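Local coordinates for protein phospholipase C-beta (PLC-beta) (Sepia officinalis, PDB 3QR0) that is a multidomain phospholipase C-beta enzyme of the phosphoinositide-specific phospholipase C family, combining PH, EF-hand, TIM-barrel and C2 domains and carrying a bound calcium ion, at residues Glu495-Asp500 against Val545-Leu550; Lys469-His474 against Glu507-Glu512; Asn113-Glu118 against Gln601-Ala606; Glu438-Lys443 against Ser515-Tyr520. All blocks are in the same frame, centred on the assembly; numbering follows the deposited sequence. Where two conformers were deposited one is given.

Interaction 1: residues Glu495-Asp500 against Val545-Leu550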
# COMPACT_ATOMS: atom_id res chain seq x y z
N GLU A 495 -15.52 23.41 -23.53
CA GLU A 495 -14.86 24.58 -22.94
C GLU A 495 -14.65 24.39 -21.43
O GLU A 495 -13.60 24.74 -20.90
CB GLU A 495 -15.67 25.86 -23.22
CG GLU A 495 -15.17 27.13 -22.52
CD GLU A 495 -13.88 27.70 -23.12
OE1 GLU A 495 -13.16 26.98 -23.85
OE2 GLU A 495 -13.59 28.89 -22.84
N LYS A 496 -15.65 23.83 -20.76
CA LYS A 496 -15.54 23.55 -19.33
C LYS A 496 -14.48 22.49 -19.06
O LYS A 496 -13.71 22.61 -18.10
CB LYS A 496 -16.89 23.09 -18.76
CG LYS A 496 -16.94 23.00 -17.24
CD LYS A 496 -16.89 24.38 -16.59
CE LYS A 496 -17.35 24.36 -15.13
NZ LYS A 496 -16.39 23.62 -14.25
N GLU A 497 -14.45 21.45 -19.89
CA GLU A 497 -13.42 20.41 -19.80
C GLU A 497 -12.03 21.04 -19.90
O GLU A 497 -11.16 20.77 -19.08
CB GLU A 497 -13.61 19.35 -20.89
CG GLU A 497 -14.82 18.44 -20.70
CD GLU A 497 -15.16 17.59 -21.93
OE1 GLU A 497 -14.45 17.67 -22.96
OE2 GLU A 497 -16.16 16.83 -21.86
N LYS A 498 -11.85 21.91 -20.89
CA LYS A 498 -10.56 22.58 -21.10
C LYS A 498 -10.17 23.47 -19.91
O LYS A 498 -9.01 23.48 -19.50
CB LYS A 498 -10.57 23.38 -22.40
CG LYS A 498 -10.52 22.49 -23.62
CD LYS A 498 -10.58 23.26 -24.93
CE LYS A 498 -10.61 22.28 -26.11
NZ LYS A 498 -10.99 22.95 -27.38
N LYS A 499 -11.13 24.21 -19.36
CA LYS A 499 -10.89 25.04 -18.18
C LYS A 499 -10.47 24.20 -16.98
O LYS A 499 -9.50 24.53 -16.29
CB LYS A 499 -12.14 25.85 -17.82
CG LYS A 499 -12.42 26.99 -18.77
CD LYS A 499 -13.60 27.83 -18.29
CE LYS A 499 -13.94 28.92 -19.29
NZ LYS A 499 -14.59 30.07 -18.62
N ASP A 500 -11.19 23.10 -16.74
CA ASP A 500 -10.89 22.21 -15.62
C ASP A 500 -9.52 21.54 -15.77
O ASP A 500 -8.91 21.15 -14.78
CB ASP A 500 -11.98 21.15 -15.47
CG ASP A 500 -13.29 21.72 -14.93
OD1 ASP A 500 -13.36 22.93 -14.64
OD2 ASP A 500 -14.27 20.94 -14.79
N VAL A 545 -9.02 14.94 -18.25
CA VAL A 545 -9.37 15.53 -16.97
C VAL A 545 -10.66 14.85 -16.50
O VAL A 545 -11.43 14.37 -17.32
CB VAL A 545 -9.53 17.07 -17.06
CG1 VAL A 545 -10.79 17.46 -17.86
CG2 VAL A 545 -9.54 17.69 -15.67
N GLU A 546 -10.87 14.76 -15.19
CA GLU A 546 -12.02 14.02 -14.67
C GLU A 546 -13.33 14.51 -15.27
O GLU A 546 -14.22 13.71 -15.53
CB GLU A 546 -12.08 14.04 -13.14
CG GLU A 546 -12.44 15.36 -12.51
CD GLU A 546 -12.46 15.29 -10.98
OE1 GLU A 546 -11.45 15.67 -10.36
OE2 GLU A 546 -13.47 14.84 -10.40
N THR A 547 -13.45 15.82 -15.51
CA THR A 547 -14.65 16.39 -16.12
C THR A 547 -14.94 15.78 -17.50
O THR A 547 -16.10 15.48 -17.80
CB THR A 547 -14.52 17.92 -16.25
OG1 THR A 547 -14.11 18.48 -14.99
CG2 THR A 547 -15.85 18.55 -16.66
N GLN A 548 -13.91 15.59 -18.32
CA GLN A 548 -14.11 14.99 -19.65
C GLN A 548 -14.52 13.53 -19.52
O GLN A 548 -15.47 13.10 -20.16
CB GLN A 548 -12.85 15.10 -20.52
CG GLN A 548 -13.02 14.52 -21.94
CD GLN A 548 -11.79 14.72 -22.82
OE1 GLN A 548 -10.66 14.66 -22.35
NE2 GLN A 548 -12.02 14.94 -24.12
N ALA A 549 -13.79 12.79 -18.69
CA ALA A 549 -14.04 11.37 -18.48
C ALA A 549 -15.44 11.12 -17.93
O ALA A 549 -16.08 10.14 -18.30
CB ALA A 549 -12.99 10.77 -17.56
N LEU A 550 -15.92 12.00 -17.05
CA LEU A 550 -17.28 11.91 -16.51
C LEU A 550 -18.35 12.12 -17.58
O LEU A 550 -19.36 11.42 -17.58
CB LEU A 550 -17.49 12.93 -15.38
CG LEU A 550 -16.81 12.60 -14.06
CD1 LEU A 550 -16.81 13.81 -13.12
CD2 LEU A 550 -17.50 11.40 -13.40
O HOH W 1 -14.81 15.90 -25.19

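Interaction 2: residues Lys469-His474 against Glu507-Glu512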
# COMPACT_ATOMS: atom_id res chain seq x y z
N LYS A 469 5.28 9.39 -22.42
CA LYS A 469 4.01 9.88 -22.94
C LYS A 469 4.15 11.38 -23.19
O LYS A 469 4.24 12.17 -22.25
CB LYS A 469 2.88 9.59 -21.96
CG LYS A 469 1.55 10.28 -22.27
CD LYS A 469 0.56 10.10 -21.13
CE LYS A 469 -0.55 11.15 -21.17
NZ LYS A 469 -0.04 12.56 -21.04
N ASN A 470 4.20 11.75 -24.46
CA ASN A 470 4.35 13.13 -24.89
C ASN A 470 3.76 13.26 -26.29
O ASN A 470 3.72 12.28 -27.04
CB ASN A 470 5.83 13.51 -24.91
CG ASN A 470 6.06 15.01 -25.08
OD1 ASN A 470 6.21 15.74 -24.10
ND2 ASN A 470 6.09 15.47 -26.33
N LYS A 471 3.30 14.46 -26.63
CA LYS A 471 2.81 14.72 -27.98
C LYS A 471 3.88 14.33 -28.99
O LYS A 471 5.08 14.47 -28.72
CB LYS A 471 2.46 16.20 -28.16
CG LYS A 471 1.23 16.66 -27.37
CD LYS A 471 1.18 18.18 -27.22
CE LYS A 471 0.92 18.88 -28.55
NZ LYS A 471 0.66 20.35 -28.34
N LYS A 472 3.45 13.79 -30.12
CA LYS A 472 4.35 13.53 -31.24
C LYS A 472 4.24 14.71 -32.20
O LYS A 472 3.39 15.58 -32.03
CB LYS A 472 4.03 12.21 -31.93
CG LYS A 472 4.52 10.99 -31.15
CD LYS A 472 4.44 9.69 -31.95
CE LYS A 472 5.63 9.51 -32.89
NZ LYS A 472 6.89 9.18 -32.17
N MET A 473 5.12 14.73 -33.21
CA MET A 473 5.15 15.84 -34.16
C MET A 473 3.84 15.97 -34.93
O MET A 473 3.27 14.97 -35.38
CB MET A 473 6.34 15.71 -35.12
CG MET A 473 7.68 16.01 -34.46
SD MET A 473 8.78 16.95 -35.52
CE MET A 473 7.91 18.51 -35.62
N HIS A 474 3.39 17.21 -35.08
CA HIS A 474 2.06 17.54 -35.61
C HIS A 474 1.82 16.95 -37.00
O HIS A 474 2.37 17.42 -37.99
CB HIS A 474 1.89 19.07 -35.64
CG HIS A 474 0.49 19.52 -35.91
ND1 HIS A 474 -0.05 19.55 -37.17
CD2 HIS A 474 -0.47 19.97 -35.07
CE1 HIS A 474 -1.30 19.99 -37.10
NE2 HIS A 474 -1.58 20.25 -35.84
N GLU A 507 -0.35 22.67 -24.33
CA GLU A 507 1.08 22.38 -24.27
C GLU A 507 1.78 23.01 -25.47
O GLU A 507 1.13 23.48 -26.40
CB GLU A 507 1.31 20.88 -24.32
CG GLU A 507 0.81 20.13 -23.12
CD GLU A 507 0.92 18.63 -23.33
OE1 GLU A 507 -0.06 18.05 -23.83
OE2 GLU A 507 2.00 18.06 -23.05
N ALA A 508 3.11 22.98 -25.45
CA ALA A 508 3.91 23.40 -26.60
C ALA A 508 3.86 22.31 -27.67
O ALA A 508 3.53 21.16 -27.38
CB ALA A 508 5.34 23.66 -26.18
N GLU A 509 4.19 22.67 -28.91
CA GLU A 509 4.32 21.69 -29.98
C GLU A 509 5.54 20.83 -29.67
O GLU A 509 6.50 21.30 -29.05
CB GLU A 509 4.51 22.35 -31.35
CG GLU A 509 3.51 23.45 -31.70
CD GLU A 509 2.07 23.02 -31.57
OE1 GLU A 509 1.74 21.87 -31.95
OE2 GLU A 509 1.26 23.83 -31.08
N ALA A 510 5.51 19.57 -30.08
CA ALA A 510 6.60 18.66 -29.80
C ALA A 510 7.79 18.98 -30.69
O ALA A 510 7.64 19.19 -31.89
CB ALA A 510 6.15 17.21 -30.01
N ALA A 511 8.97 19.04 -30.08
CA ALA A 511 10.22 19.04 -30.83
C ALA A 511 10.45 17.62 -31.31
O ALA A 511 9.91 16.67 -30.74
CB ALA A 511 11.36 19.50 -29.95
N GLU A 512 11.26 17.47 -32.36
CA GLU A 512 11.52 16.15 -32.94
C GLU A 512 12.25 15.22 -31.96
O GLU A 512 11.98 14.01 -31.96
CB GLU A 512 12.29 16.28 -34.26
CG GLU A 512 12.45 14.96 -35.01
CD GLU A 512 12.53 15.13 -36.52
OE1 GLU A 512 13.11 16.13 -36.99
OE2 GLU A 512 12.02 14.25 -37.24
O HOH W 2 5.06 18.69 -26.41
O HOH W 3 -1.73 21.41 -26.69
O HOH W 4 3.50 16.64 -24.67

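Interaction 3: residues Asn113-Glu118 against Gln601-Ala606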
# COMPACT_ATOMS: atom_id res chain seq x y z
N ASN A 113 4.42 8.10 7.32
CA ASN A 113 3.98 8.32 5.94
C ASN A 113 5.19 8.74 5.12
O ASN A 113 6.25 9.03 5.69
CB ASN A 113 2.88 9.40 5.88
CG ASN A 113 3.39 10.80 6.24
OD1 ASN A 113 4.09 11.45 5.46
ND2 ASN A 113 3.00 11.28 7.41
N TYR A 114 5.06 8.74 3.80
CA TYR A 114 6.22 9.04 2.92
C TYR A 114 6.41 10.51 2.55
O TYR A 114 7.34 10.84 1.82
CB TYR A 114 6.18 8.18 1.64
CG TYR A 114 4.86 8.21 0.92
CD1 TYR A 114 4.45 9.33 0.21
CD2 TYR A 114 4.01 7.11 0.96
CE1 TYR A 114 3.23 9.36 -0.43
CE2 TYR A 114 2.79 7.13 0.32
CZ TYR A 114 2.40 8.25 -0.37
OH TYR A 114 1.18 8.28 -1.01
N ILE A 115 5.54 11.39 3.05
CA ILE A 115 5.68 12.83 2.82
C ILE A 115 6.54 13.47 3.91
O ILE A 115 7.39 14.31 3.61
CB ILE A 115 4.31 13.53 2.76
CG1 ILE A 115 3.47 12.99 1.59
CG2 ILE A 115 4.49 15.04 2.60
CD1 ILE A 115 4.07 13.25 0.22
N ASP A 116 6.33 13.06 5.16
CA ASP A 116 7.11 13.57 6.29
C ASP A 116 8.22 12.59 6.64
O ASP A 116 8.03 11.68 7.45
CB ASP A 116 6.20 13.82 7.50
CG ASP A 116 6.87 14.67 8.58
OD1 ASP A 116 8.05 15.04 8.41
OD2 ASP A 116 6.21 14.98 9.59
N LEU A 117 9.38 12.78 6.02
CA LEU A 117 10.51 11.87 6.19
C LEU A 117 11.49 12.38 7.24
O LEU A 117 11.65 13.58 7.42
CB LEU A 117 11.26 11.69 4.87
CG LEU A 117 10.49 11.08 3.70
CD1 LEU A 117 11.35 11.14 2.44
CD2 LEU A 117 10.04 9.65 4.01
N GLU A 118 12.12 11.44 7.94
CA GLU A 118 13.28 11.74 8.74
C GLU A 118 14.43 10.90 8.17
O GLU A 118 14.20 9.98 7.40
CB GLU A 118 13.01 11.47 10.22
CG GLU A 118 11.96 12.46 10.77
CD GLU A 118 11.65 12.29 12.25
OE1 GLU A 118 11.84 11.18 12.79
OE2 GLU A 118 11.18 13.27 12.87
N GLN A 601 0.26 12.87 -2.28
CA GLN A 601 0.52 13.63 -1.06
C GLN A 601 -0.73 13.83 -0.20
O GLN A 601 -0.62 14.29 0.93
CB GLN A 601 1.13 15.00 -1.39
CG GLN A 601 0.17 16.01 -2.03
CD GLN A 601 0.12 15.93 -3.54
OE1 GLN A 601 0.19 14.84 -4.14
NE2 GLN A 601 -0.01 17.09 -4.18
N CYS A 602 -1.90 13.53 -0.75
CA CYS A 602 -3.15 13.70 -0.01
C CYS A 602 -3.67 12.35 0.43
O CYS A 602 -4.18 11.58 -0.38
CB CYS A 602 -4.19 14.41 -0.88
SG CYS A 602 -5.77 14.73 -0.05
N PHE A 603 -3.55 12.07 1.73
CA PHE A 603 -3.93 10.77 2.29
C PHE A 603 -5.41 10.69 2.64
O PHE A 603 -5.79 10.33 3.75
CB PHE A 603 -3.06 10.46 3.51
CG PHE A 603 -1.61 10.21 3.15
CD1 PHE A 603 -1.25 9.06 2.46
CD2 PHE A 603 -0.63 11.13 3.48
CE1 PHE A 603 0.07 8.82 2.11
CE2 PHE A 603 0.70 10.90 3.13
CZ PHE A 603 1.05 9.75 2.45
N ASP A 604 -6.24 11.01 1.66
CA ASP A 604 -7.68 10.90 1.81
C ASP A 604 -8.12 9.47 1.46
O ASP A 604 -7.29 8.61 1.17
CB ASP A 604 -8.40 11.96 0.96
CG ASP A 604 -8.08 11.88 -0.53
OD1 ASP A 604 -7.26 11.04 -0.97
OD2 ASP A 604 -8.67 12.70 -1.28
N ILE A 605 -9.43 9.22 1.51
CA ILE A 605 -9.95 7.87 1.24
C ILE A 605 -9.41 7.28 -0.08
O ILE A 605 -9.04 6.11 -0.13
CB ILE A 605 -11.52 7.85 1.29
CG1 ILE A 605 -12.06 6.43 1.05
CG2 ILE A 605 -12.11 8.86 0.31
CD1 ILE A 605 -12.26 6.07 -0.41
N ALA A 606 -9.33 8.11 -1.11
CA ALA A 606 -8.86 7.66 -2.42
C ALA A 606 -7.44 7.07 -2.38
O ALA A 606 -7.21 6.00 -2.93
CB ALA A 606 -8.90 8.80 -3.42

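Interaction 4: residues Glu438-Lys443 against Ser515-Tyr520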
# COMPACT_ATOMS: atom_id res chain seq x y z
N GLU A 438 19.71 2.53 -21.02
CA GLU A 438 19.03 1.33 -21.54
C GLU A 438 17.57 1.20 -21.09
O GLU A 438 16.77 0.57 -21.78
CB GLU A 438 19.79 0.08 -21.10
CG GLU A 438 19.39 -1.18 -21.85
CD GLU A 438 20.16 -2.40 -21.39
OE1 GLU A 438 20.19 -2.66 -20.16
OE2 GLU A 438 20.72 -3.10 -22.25
N LEU A 439 17.24 1.78 -19.93
CA LEU A 439 15.87 1.73 -19.41
C LEU A 439 14.85 2.41 -20.33
O LEU A 439 13.67 2.05 -20.32
CB LEU A 439 15.80 2.40 -18.02
CG LEU A 439 16.74 1.89 -16.93
CD1 LEU A 439 16.58 2.74 -15.67
CD2 LEU A 439 16.49 0.41 -16.64
N LEU A 440 15.30 3.39 -21.10
CA LEU A 440 14.40 4.16 -21.95
C LEU A 440 13.95 3.34 -23.16
O LEU A 440 14.79 2.86 -23.93
CB LEU A 440 15.10 5.44 -22.41
CG LEU A 440 14.25 6.44 -23.18
CD1 LEU A 440 13.05 6.90 -22.35
CD2 LEU A 440 15.12 7.63 -23.59
N LEU A 441 12.64 3.20 -23.33
CA LEU A 441 12.09 2.54 -24.51
C LEU A 441 11.90 3.58 -25.60
O LEU A 441 10.85 4.21 -25.71
CB LEU A 441 10.76 1.84 -24.20
CG LEU A 441 10.26 0.93 -25.33
CD1 LEU A 441 11.10 -0.35 -25.42
CD2 LEU A 441 8.79 0.59 -25.16
N ASP A 442 12.94 3.76 -26.41
CA ASP A 442 12.96 4.80 -27.43
C ASP A 442 12.60 4.28 -28.83
O ASP A 442 12.66 5.04 -29.80
CB ASP A 442 14.34 5.50 -27.46
CG ASP A 442 15.47 4.55 -27.82
OD1 ASP A 442 15.22 3.33 -27.96
OD2 ASP A 442 16.62 5.01 -27.96
N LYS A 443 12.21 3.01 -28.91
CA LYS A 443 11.87 2.35 -30.17
C LYS A 443 10.82 1.25 -29.95
O LYS A 443 10.78 0.65 -28.88
CB LYS A 443 13.10 1.67 -30.77
CG LYS A 443 13.97 2.57 -31.65
CD LYS A 443 15.02 1.75 -32.41
CE LYS A 443 14.38 0.63 -33.25
NZ LYS A 443 15.25 0.17 -34.37
N SER A 515 9.45 14.04 -29.54
CA SER A 515 8.59 13.19 -30.37
C SER A 515 9.21 11.80 -30.59
O SER A 515 8.51 10.79 -30.48
CB SER A 515 8.31 13.87 -31.70
OG SER A 515 7.31 13.19 -32.44
N ALA A 516 10.51 11.77 -30.88
CA ALA A 516 11.25 10.53 -31.18
C ALA A 516 11.21 9.49 -30.06
O ALA A 516 11.34 8.30 -30.33
CB ALA A 516 12.71 10.86 -31.53
N LEU A 517 11.03 9.93 -28.82
CA LEU A 517 11.00 9.01 -27.68
C LEU A 517 9.62 8.38 -27.44
O LEU A 517 9.49 7.47 -26.63
CB LEU A 517 11.45 9.74 -26.41
CG LEU A 517 12.81 10.44 -26.48
CD1 LEU A 517 13.09 11.16 -25.18
CD2 LEU A 517 13.93 9.47 -26.82
N VAL A 518 8.59 8.87 -28.15
CA VAL A 518 7.22 8.40 -27.96
C VAL A 518 6.91 7.26 -28.92
O VAL A 518 7.28 7.32 -30.10
CB VAL A 518 6.20 9.54 -28.16
CG1 VAL A 518 4.78 9.06 -27.89
CG2 VAL A 518 6.54 10.73 -27.25
N ASN A 519 6.25 6.23 -28.42
CA ASN A 519 5.85 5.10 -29.27
C ASN A 519 4.51 4.50 -28.86
O ASN A 519 3.50 4.78 -29.50
CB ASN A 519 6.96 4.02 -29.33
CG ASN A 519 7.70 3.85 -28.02
OD1 ASN A 519 7.12 3.42 -27.03
ND2 ASN A 519 8.98 4.19 -28.01
N TYR A 520 4.48 3.70 -27.80
CA TYR A 520 3.26 2.96 -27.44
C TYR A 520 2.25 3.79 -26.65
O TYR A 520 1.08 3.42 -26.58
CB TYR A 520 3.61 1.69 -26.65
CG TYR A 520 4.38 0.71 -27.50
CD1 TYR A 520 3.76 0.06 -28.56
CD2 TYR A 520 5.73 0.46 -27.26
CE1 TYR A 520 4.46 -0.82 -29.36
CE2 TYR A 520 6.43 -0.43 -28.04
CZ TYR A 520 5.80 -1.07 -29.10
OH TYR A 520 6.50 -1.95 -29.88
O HOH W 5 8.59 5.64 -24.88

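Interaction 1: residues Glu495-Asp500 against Val545-Leu550
Asp500 and Thr547 meet side chain to side chain where helix 488-501, in the segment that links the X and Y halves, packs against helix 546-555 of the TIM barrel, directly after strand 540-545. The pair is roughly antiparallel: the axes of the two segments approach to 8.7 Å, with 146° between their N-to-C directions. Polar contacts dominate one side. Thr547 OG1 donates to Asp500 OD2 across a modelled 2.5 Å, so short that the exact length is doubtful. A chi1 of -50° turns OG1 of Thr547 opposite its carbonyl carbon and beside the backbone N, and the two side chains cross at about a right angle. From one turn earlier, Lys496 NZ forms a salt bridge 3.1 Å long to the syn lone pair of Asp500 OD1, with a weaker bond to OD2. Both carboxylate oxygens are thus engaged, which probably favours the ionised form of Asp500.

Close packing makes up the rest. Val545, at the N-cap position, sets CG1 3.5 Å from Glu497 O and CG2 3.6 Å from Asp500 O, so its methyls lie against the carbonyls of the opposing helix. The buried Glu497 reaches across with an extended chain and lays its carboxylate over the start of the Gln548 side chain, OE2 being 3.5 Å from Gln548 CA. OE2 takes its hydrogen bond from Asn551 ND2, which helps fix the group. The carboxylate of Glu497 and the amide of Gln548 are inclined by 47°, and a water joins them, donating to Glu497 OE1 at 2.9 Å and accepting from Gln548 NE2 at 3.1 Å.

Interaction 2: residues Lys469-His474 against Glu507-Glu512
Lys471 lies alongside Glu507 and gives its ammonium group to the backbone of Ala508, joining the loop that leaves barrel strand 466-469 to the X-Y linker, which runs from helix 488-501 toward helix 512-515. The firm part of the contact centres on this lysine. The two side chains slide past each other in opposite directions, with Lys471 CD 3.6 Å from Glu507 OE1, and a bend at chi3 (69°) swings NZ back to Ala508 O at 3.1 Å. The donor stands above the carbonyl plane, 61° out of it. One water accepts from both Lys471 NZ and Glu507 N; another accepts from Lys471 N and donates to Glu507 OE2 at 2.6 Å. Glu507 OE2 also takes the N-H of Asn418, the neighbour of the calcium ligand Glu417, so the contact lies near the calcium site without joining it. Nearby, the methyl of Ala510 presses on Lys471 O, with CB only 3.2 Å away. That oxygen is already bonded in its carbonyl plane, on a lone pair, by ND2 of Asn470 at 2.8 Å; Asn470 OD1 is held in turn by Asn418 ND2.

The outer side is looser and largely open to solvent. Glu509 OE1 stays 4.1 Å from Lys471 NZ, too far for a salt bridge, though the opposite charges probably still attract. His474, exposed, merely passes near Glu509, and the ten residues after it are not modelled. Beyond Ala510, Met473 bends at chi2 and chi3 over the start of helix 512-515, its SD 3.8 Å from CB of Glu512.

Interaction 3: residues Asn113-Glu118 against Gln601-Ala606
Tyr114 and Phe603 are brought together by different first torsions: chi1 of 50° puts CG of Tyr114 between its backbone N and carbonyl carbon, whereas chi1 of -68° sets CG of Phe603 opposite its own carbonyl carbon. The rings form a T-shaped (edge-to-face) stack between the PH domain and the TIM barrel. The CE1-CZ edge of Phe603 is directed at one face of Tyr114, with centroids 5.0 Å apart and planes at 61°. Phe603 CZ lies 3.5 Å above the tyrosine plane, shifted toward the rim. Tyr114 OH is 3.4 Å from Phe603 CE1 and is hydrogen-bonded to Phe600 O, which probably helps hold the phenol in place.

Ile115 runs past Phe603 in the opposite direction, CG1 being 3.8 Å from CE2, and its CD1 rests 3.8 Å from CB of Gln601. Asn113 was modelled in two conformers, so its part is less certain; in one, CB lies against Phe603 while OD1 accepts from Ile115 N, an Asx turn, and from Asp116 N, extending it to an Asx motif beside the aromatic pair. Phe603 is the centre of an inverse gamma turn, which leads to Asp604 at the N-cap position of helix 605-613. The contact is small and near the surface. Tyr114 touches Met607 and Leu611 of helix 605-613 and Arg71 of strand 70-75, while helix 354-361 touches Tyr114 through Gln358 and Ile115 through Ile355.

Interaction 4: residues Glu438-Lys443 against Ser515-Tyr520
Asn519 stands across the side chain of Leu441 at about a right angle and holds its backbone carbonyl, joining two loops of the TIM barrel that lead toward strands 466-469 and 522-523. The bond from Asn519 ND2 to Leu441 O is 3.0 Å long and fairly straight, with an N-H...O angle of 166°. The oxygen lies in the amide plane of Asn519, whereas the donor stands above the carbonyl plane of Leu441. At the other end of the same amide, OD1 accepts Tyr520 N at 2.8 Å on a lone pair, so the rotation of the group is fixed from both ends.

The end of Leu441 meets the rim of the neighbouring ring. With CG anti to the backbone N (chi1 -170°), CD2 arrives at the edge of Tyr520, in the ring plane and 3.7 Å from CD2 of the tyrosine, whose OH is bonded to His448 O and Ile445 N. Elsewhere in the contact Leu440 and Leu517 also cross at about a right angle, CD2 to CD2 at 3.9 Å. Both of these leucines also touch Ile468 of strand 466-469, and Leu517 itself sits in the type I beta turn running from Ser515 to Val518.

A water lies 2.8 Å from Leu441 O and 2.7 Å from Leu517 O, close to two carbonyl oxygens whose partial charges would probably repel. Buried peptide oxygens are therefore met by one amide and one water, beside an apolar packing of leucines and the tyrosine ring.

In the fold
Interactions 2 and 4 touch, their centres about 13 Å apart: Lys472 NZ and Met473 N reach Val518 and Ser515, so both involve loops next to strand 466-469. Interaction 4 is the more buried and mixes leucine packing with a side-chain amide hydrogen bond, whereas interaction 2 is only partly buried and leans on a lysine and waters. Interaction 1, also buried but about 21 Å from interaction 2 centre to centre, packs one helix on another through charged and hydroxyl groups; helix 488-501 lies in the chain between the two segments of interaction 2. Interaction 3 is the surface contact, largely aromatic, joining the PH domain to the barrel and enclosing the other three along the chain.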